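Local coordinates for protein archaeal actin homolog (Thermoplasma acidophilum, PDB 2FSJ) that polymerizes into helical bundles of filaments in a nucleotide-dependent reaction that works best with ATP, as an archaeal relative of actin, at residues A[22-27]-A[120-125]; A[185-190]-A[210-215]; A[218-223]-A[284-289]. All blocks are in the same frame, centred on the assembly; numbering follows the deposited sequence.

Interaction 1 of 3, residues A[22-27]-A[120-125]; sequences VVVGLD and VDLVIG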
# COMPACT_ATOMS: atom_id res chain seq x y z
N VAL A 22 -5.76 10.34 20.45
CA VAL A 22 -6.36 9.44 19.46
C VAL A 22 -5.22 8.77 18.66
O VAL A 22 -4.33 9.45 18.16
CB VAL A 22 -7.32 10.19 18.52
CG1 VAL A 22 -7.77 9.29 17.37
CG2 VAL A 22 -8.56 10.74 19.29
N VAL A 23 -5.25 7.45 18.57
CA VAL A 23 -4.27 6.69 17.78
C VAL A 23 -4.88 6.20 16.45
O VAL A 23 -5.96 5.61 16.42
CB VAL A 23 -3.74 5.49 18.53
CG1 VAL A 23 -2.62 4.76 17.70
CG2 VAL A 23 -3.21 5.89 19.94
N VAL A 24 -4.17 6.43 15.35
CA VAL A 24 -4.62 5.96 14.04
C VAL A 24 -3.50 5.22 13.34
O VAL A 24 -2.34 5.59 13.49
CB VAL A 24 -5.16 7.10 13.17
CG1 VAL A 24 -6.45 7.73 13.80
CG2 VAL A 24 -4.17 8.16 12.93
N GLY A 25 -3.85 4.20 12.57
CA GLY A 25 -2.90 3.55 11.68
C GLY A 25 -3.08 4.13 10.29
O GLY A 25 -4.19 4.37 9.81
N LEU A 26 -1.96 4.40 9.63
CA LEU A 26 -2.00 5.02 8.32
C LEU A 26 -0.98 4.32 7.43
O LEU A 26 0.13 4.03 7.88
CB LEU A 26 -1.68 6.49 8.42
CG LEU A 26 -1.45 7.32 7.15
CD1 LEU A 26 -2.69 7.43 6.27
CD2 LEU A 26 -0.89 8.70 7.51
N ASP A 27 -1.38 3.99 6.21
CA ASP A 27 -0.46 3.37 5.24
C ASP A 27 -0.70 4.01 3.90
O ASP A 27 -1.72 3.78 3.27
CB ASP A 27 -0.68 1.84 5.25
CG ASP A 27 0.20 1.09 4.27
OD1 ASP A 27 1.06 1.70 3.62
OD2 ASP A 27 0.10 -0.15 4.10
N VAL A 120 -7.82 17.96 17.46
CA VAL A 120 -7.53 16.60 17.95
C VAL A 120 -6.02 16.28 18.03
O VAL A 120 -5.31 16.42 17.03
CB VAL A 120 -8.22 15.52 17.07
CG1 VAL A 120 -7.92 14.13 17.60
CG2 VAL A 120 -9.72 15.71 17.03
N ASP A 121 -5.55 15.84 19.20
CA ASP A 121 -4.17 15.37 19.34
C ASP A 121 -4.06 13.93 18.87
O ASP A 121 -4.76 13.05 19.41
CB ASP A 121 -3.72 15.41 20.80
CG ASP A 121 -3.46 16.80 21.28
OD1 ASP A 121 -3.48 17.75 20.45
OD2 ASP A 121 -3.22 17.03 22.49
N LEU A 122 -3.19 13.69 17.88
CA LEU A 122 -3.06 12.38 17.26
C LEU A 122 -1.72 11.77 17.50
O LEU A 122 -0.73 12.47 17.47
CB LEU A 122 -3.12 12.55 15.73
CG LEU A 122 -4.45 12.76 15.08
CD1 LEU A 122 -4.26 12.81 13.54
CD2 LEU A 122 -5.41 11.65 15.52
N VAL A 123 -1.69 10.46 17.65
CA VAL A 123 -0.48 9.69 17.41
C VAL A 123 -0.77 8.86 16.15
O VAL A 123 -1.78 8.14 16.11
CB VAL A 123 -0.17 8.75 18.57
CG1 VAL A 123 0.97 7.82 18.21
CG2 VAL A 123 0.16 9.57 19.91
N ILE A 124 0.09 8.98 15.15
CA ILE A 124 -0.05 8.20 13.92
C ILE A 124 0.98 7.04 13.93
O ILE A 124 2.19 7.26 14.16
CB ILE A 124 0.17 9.09 12.67
CG1 ILE A 124 -0.91 10.20 12.56
CG2 ILE A 124 0.20 8.22 11.39
CD1 ILE A 124 -0.57 11.33 11.56
N GLY A 125 0.51 5.83 13.72
CA GLY A 125 1.36 4.69 13.49
C GLY A 125 1.41 4.42 11.97
O GLY A 125 0.38 4.26 11.29
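In Val22 a chi1 of 172° sets CG1 beside the carbonyl carbon, where it meets Leu122 CD2 at 3.8 Å, and leaves CG2 to reach Val120 CG1, also at 3.8 Å. Val24 is turned differently: its chi1 of -65° puts CG2 between the backbone N and the carbonyl carbon, and from there the methyl crosses to Ile124 CG1 at 3.9 Å. Further along, Leu26 lies side by side with Ile124, its CB 3.9 Å from Ile124 CG2. These branched side chains form a continuous apolar face, packed against helix 101-111 by Leu26 (on Ile104 and Ala107) and Leu122 (on Leu108). The reverse face is slimmer. It carries Val23 and Val123, followed by the glycine pair Gly25 and Gly125, and Val23 leans on Ala342 of helix 333-343.

Between the faces runs a regular parallel pairing of five backbone hydrogen bonds. Val22 and Val24 each use both N and O: Val22 N donates to Asp121 O, Val123 N to Val22 O (2.9 Å), Val24 N to Val123 O, and Gly125 N to Val24 O (2.9 Å). Leu26 N closes the series on Gly125 O. Here the two strands are central neighbours in the mixed sheet of the N-terminal actin-like domain, 22-28 pairing on its other edge with 32-36 and 120-128 with 158-170. The hairpin formed by 22-28 and 32-36 carries the ATP-binding residues Tyr30 to Lys34, and the side chain of Leu26 lies about 4 Å from that of Thr33. Straight main-chain bonds thus fix the register, while the apolar face seals one side of it, so that the strand leading into the nucleotide-binding turn is anchored in a largely buried, hydrophobic setting.

Interaction 2 of 3, residues A[185-190]-A[210-215]; sequences IEQQPG and MDMEPV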
# COMPACT_ATOMS: atom_id res chain seq x y z
N ILE A 185 0.66 -16.54 12.85
CA ILE A 185 2.03 -17.07 12.91
C ILE A 185 2.46 -17.11 14.36
O ILE A 185 1.80 -16.53 15.23
CB ILE A 185 2.98 -16.20 12.08
CG1 ILE A 185 2.98 -14.76 12.57
CG2 ILE A 185 2.61 -16.28 10.60
CD1 ILE A 185 4.02 -13.85 11.95
N GLU A 186 3.58 -17.78 14.64
CA GLU A 186 4.06 -17.94 16.01
C GLU A 186 5.58 -17.76 16.08
O GLU A 186 6.27 -18.07 15.12
CB GLU A 186 3.70 -19.33 16.54
N GLN A 187 6.09 -17.22 17.18
CA GLN A 187 7.52 -17.04 17.32
C GLN A 187 8.14 -18.42 17.53
O GLN A 187 7.57 -19.27 18.21
CB GLN A 187 7.86 -16.12 18.47
CG GLN A 187 7.45 -14.69 18.21
CD GLN A 187 8.05 -13.74 19.18
OE1 GLN A 187 9.22 -13.36 19.03
NE2 GLN A 187 7.28 -13.36 20.17
N GLN A 188 9.28 -18.62 16.88
CA GLN A 188 9.98 -19.90 16.82
C GLN A 188 11.30 -19.66 16.12
O GLN A 188 11.47 -18.61 15.53
CB GLN A 188 9.16 -20.92 16.02
CG GLN A 188 8.70 -20.45 14.65
CD GLN A 188 7.55 -21.26 14.08
OE1 GLN A 188 7.41 -22.44 14.38
NE2 GLN A 188 6.72 -20.63 13.25
N PRO A 189 12.24 -20.61 16.19
CA PRO A 189 13.44 -20.55 15.35
C PRO A 189 13.06 -20.62 13.85
O PRO A 189 12.14 -21.37 13.47
CB PRO A 189 14.28 -21.75 15.85
CG PRO A 189 13.38 -22.58 16.68
CD PRO A 189 12.24 -21.77 17.10
N GLY A 190 13.69 -19.80 13.02
CA GLY A 190 13.34 -19.73 11.61
C GLY A 190 12.86 -18.32 11.18
O GLY A 190 12.69 -17.45 12.01
N MET A 210 12.44 -15.38 16.02
CA MET A 210 12.84 -15.45 17.44
C MET A 210 12.55 -14.15 18.12
O MET A 210 12.21 -14.18 19.31
CB MET A 210 14.31 -15.94 17.66
CG MET A 210 15.40 -14.93 17.41
SD MET A 210 17.07 -15.21 18.24
CE MET A 210 17.77 -13.73 17.71
N ASP A 211 12.69 -13.01 17.42
CA ASP A 211 12.58 -11.68 18.05
C ASP A 211 11.77 -10.65 17.25
O ASP A 211 11.67 -9.51 17.66
CB ASP A 211 13.96 -11.12 18.39
CG ASP A 211 14.88 -10.91 17.19
OD1 ASP A 211 14.51 -11.16 16.01
OD2 ASP A 211 16.03 -10.48 17.36
N MET A 212 11.22 -11.08 16.13
CA MET A 212 10.51 -10.23 15.17
C MET A 212 11.28 -9.07 14.61
O MET A 212 10.67 -8.04 14.23
CB MET A 212 9.15 -9.76 15.75
CG MET A 212 8.28 -10.91 16.22
SD MET A 212 7.72 -12.00 14.99
CE MET A 212 8.78 -12.90 14.77
N GLU A 213 12.59 -9.26 14.48
CA GLU A 213 13.45 -8.22 13.91
C GLU A 213 13.75 -8.55 12.45
O GLU A 213 13.95 -9.68 12.13
CB GLU A 213 14.73 -8.07 14.71
CG GLU A 213 14.52 -7.44 16.07
CD GLU A 213 14.13 -5.96 16.01
OE1 GLU A 213 14.87 -5.21 15.36
OE2 GLU A 213 13.07 -5.60 16.58
N PRO A 214 13.80 -7.55 11.57
CA PRO A 214 14.21 -7.78 10.19
C PRO A 214 15.63 -8.28 10.05
O PRO A 214 16.50 -7.95 10.86
CB PRO A 214 14.13 -6.38 9.55
CG PRO A 214 13.34 -5.60 10.43
CD PRO A 214 13.53 -6.12 11.81
N VAL A 215 15.83 -9.11 9.03
CA VAL A 215 17.12 -9.55 8.63
C VAL A 215 17.48 -8.70 7.40
O VAL A 215 17.01 -8.96 6.27
CB VAL A 215 17.15 -11.06 8.31
CG1 VAL A 215 18.56 -11.48 8.01
CG2 VAL A 215 16.54 -11.90 9.48
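Gln187 and Met212 meet where two loops of the C-terminal half come together: the connection from helix 173-182 to strand 191-197, and the turn of the antiparallel hairpin 202-208/213-222, which contains an Asx turn at Asp211. The close part of the contact is the pair itself. The Gln187 chain, extended beyond CG, crosses over Met212, which is bent at chi2 (-66°) and offers its CG to the glutamine, 4.1 Å from Gln187 CD. Both side chains also rest on Leu180 of helix 173-182, so Met212 is buried although its neighbours in the turn are not.

Toward solvent the fit is much looser. Met210 and Gln188 approach through their backbones, but Gln188 O and Met210 N, 3.4 Å apart, are poorly angled for a hydrogen bond; Met210 N donates instead to the side chain of Asn208. The CB atoms of both residues point away from the opposing loop. A backbone hydrogen bond between Gly190 and Leu209 joins the two loops just beyond this point. Within the turn, Glu213 N donates to Asp211 OD1 at 3.1 Å, approaching from above the carboxylate plane, 56° out of it.

Interaction 3 of 3, residues A[218-223]-A[284-289]; sequences LSFSLQ and ENIRLN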
# COMPACT_ATOMS: atom_id res chain seq x y z
N LEU A 218 18.65 -10.11 4.00
CA LEU A 218 17.72 -10.99 3.29
C LEU A 218 16.44 -10.23 2.93
O LEU A 218 15.45 -10.84 2.62
CB LEU A 218 17.36 -12.22 4.15
CG LEU A 218 18.54 -13.17 4.47
CD1 LEU A 218 18.04 -14.37 5.24
CD2 LEU A 218 19.30 -13.58 3.24
N SER A 219 16.51 -8.89 2.97
CA SER A 219 15.35 -8.05 2.73
C SER A 219 15.72 -7.10 1.61
O SER A 219 16.84 -6.63 1.53
CB SER A 219 14.95 -7.28 4.01
OG SER A 219 14.62 -8.19 5.06
N PHE A 220 14.80 -6.81 0.72
CA PHE A 220 15.15 -6.13 -0.54
C PHE A 220 13.89 -5.75 -1.30
O PHE A 220 12.80 -6.21 -0.96
CB PHE A 220 16.04 -7.05 -1.42
CG PHE A 220 15.48 -8.44 -1.64
CD1 PHE A 220 14.64 -8.73 -2.70
CD2 PHE A 220 15.81 -9.47 -0.78
CE1 PHE A 220 14.14 -10.02 -2.87
CE2 PHE A 220 15.30 -10.73 -0.95
CZ PHE A 220 14.46 -11.00 -1.96
N SER A 221 14.04 -4.93 -2.34
CA SER A 221 12.90 -4.38 -3.10
C SER A 221 13.17 -4.69 -4.54
O SER A 221 14.25 -4.33 -5.03
CB SER A 221 12.79 -2.86 -2.94
OG SER A 221 11.67 -2.34 -3.70
N LEU A 222 12.24 -5.40 -5.19
CA LEU A 222 12.38 -5.76 -6.59
C LEU A 222 11.59 -4.75 -7.41
O LEU A 222 10.47 -4.41 -7.08
CB LEU A 222 11.83 -7.16 -6.83
CG LEU A 222 12.47 -8.32 -6.06
CD1 LEU A 222 11.69 -9.62 -6.29
CD2 LEU A 222 13.95 -8.46 -6.42
N GLN A 223 12.16 -4.24 -8.49
CA GLN A 223 11.48 -3.23 -9.27
C GLN A 223 10.56 -3.87 -10.33
O GLN A 223 10.75 -3.69 -11.56
CB GLN A 223 12.49 -2.23 -9.87
CG GLN A 223 13.40 -1.53 -8.76
CD GLN A 223 12.62 -0.67 -7.78
OE1 GLN A 223 11.84 0.18 -8.19
NE2 GLN A 223 12.84 -0.90 -6.44
N GLU A 284 12.20 -16.41 -8.88
CA GLU A 284 13.62 -16.58 -9.23
C GLU A 284 14.54 -15.59 -8.50
O GLU A 284 15.60 -15.95 -8.03
CB GLU A 284 13.80 -16.42 -10.74
CG GLU A 284 15.23 -16.22 -11.15
CD GLU A 284 15.40 -15.76 -12.60
OE1 GLU A 284 14.84 -14.66 -12.98
OE2 GLU A 284 16.11 -16.49 -13.34
N ASN A 285 14.12 -14.34 -8.40
CA ASN A 285 14.86 -13.31 -7.70
C ASN A 285 14.92 -13.55 -6.16
O ASN A 285 15.97 -13.44 -5.55
CB ASN A 285 14.27 -11.94 -8.05
CG ASN A 285 15.00 -11.24 -9.20
OD1 ASN A 285 14.76 -11.53 -10.40
ND2 ASN A 285 15.86 -10.30 -8.86
N ILE A 286 13.80 -13.96 -5.56
CA ILE A 286 13.78 -14.37 -4.17
C ILE A 286 14.74 -15.53 -3.88
O ILE A 286 15.54 -15.46 -2.95
CB ILE A 286 12.34 -14.65 -3.69
CG1 ILE A 286 11.57 -13.33 -3.67
CG2 ILE A 286 12.33 -15.31 -2.31
CD1 ILE A 286 10.05 -13.43 -3.41
N ARG A 287 14.69 -16.58 -4.69
CA ARG A 287 15.61 -17.69 -4.57
C ARG A 287 17.06 -17.31 -4.66
O ARG A 287 17.84 -17.76 -3.87
CB ARG A 287 15.31 -18.76 -5.60
CG ARG A 287 14.06 -19.54 -5.30
CD ARG A 287 13.75 -20.58 -6.41
NE ARG A 287 12.73 -21.54 -6.00
CZ ARG A 287 11.93 -22.18 -6.85
NH1 ARG A 287 11.99 -21.94 -8.15
NH2 ARG A 287 11.06 -23.06 -6.39
N LEU A 288 17.41 -16.47 -5.61
CA LEU A 288 18.80 -16.04 -5.75
C LEU A 288 19.30 -15.26 -4.53
O LEU A 288 20.46 -15.44 -4.08
CB LEU A 288 18.94 -15.13 -6.97
CG LEU A 288 18.93 -15.74 -8.38
CD1 LEU A 288 18.82 -14.63 -9.39
CD2 LEU A 288 20.18 -16.65 -8.65
N ASN A 289 18.43 -14.40 -4.01
CA ASN A 289 18.78 -13.55 -2.88
C ASN A 289 18.84 -14.35 -1.56
O ASN A 289 19.70 -14.11 -0.73
CB ASN A 289 17.83 -12.36 -2.83
CG ASN A 289 18.01 -11.39 -4.03
OD1 ASN A 289 18.87 -11.58 -4.88
ND2 ASN A 289 17.20 -10.36 -4.10
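Asn289 reaches from helix 268-290 onto the ring of Phe220, and its CB, CG and ND2 each meet a part of that ring. Its CB lies over the far rim, 3.5 Å from Phe220 CE2. CG comes next, 4.1 Å from Phe220 CZ, and at the tip ND2 stands 3.2 Å above the ring plane, over its centre. The amide is almost perpendicular to the ring (86° between the planes), so it meets the face with its nitrogen end and does not stack flat on it.

Phe220 is held out to receive it by a chi1 of 51°, which places CG between the backbone N and the carbonyl carbon. From the same strand, Leu222 CG sits at the edge of the ring, in its plane, while Phe220 CZ approaches Ile286 CG1 at 4.1 Å. One helical turn before Asn289, the CB of Asn285 packs 3.9 Å from both Leu222 CD1 and CD2. Replacing the ring by an alanine is likely to leave the Asn289 amide without its aromatic face, freer to turn, and to open a gap beside Ile286.

Helix and strand run roughly antiparallel (153° between the directions of 220-222 and 284-289), with a closest approach of these segment axes of 10.4 Å: an alpha/beta layer packing in which the helix lies over the edge strand and, through Ile286, reaches Val204 and Ile195 on the next two strands. With the amide nitrogen over the aromatic face, the partly positive N-H end probably feels a weak attraction from the ring electrons, so that a polar residue is accommodated against an otherwise apolar strand surface.

Overall arrangement
The three contacts follow one another along the chain. Interaction 1 belongs to the large mixed sheet of the N-terminal domain, whereas interactions 2 and 3 both use strand 213-222 of the four-stranded sheet in the C-terminal half, one at its incoming turn and the other where it packs beneath helix 268-290. The centres of interactions 2 and 3 lie about 19 Å apart; the centre of interaction 1 is about 27 Å from that of interaction 2 and about 32 Å from that of interaction 3, across the chain's centre from the latter, and it touches neither. This division into two sheet-based halves is the actin-type architecture. ATP-binding residues come from both, Tyr30 to Lys34 and Gly305 to Asn308, consistent with nucleotide held between the domains.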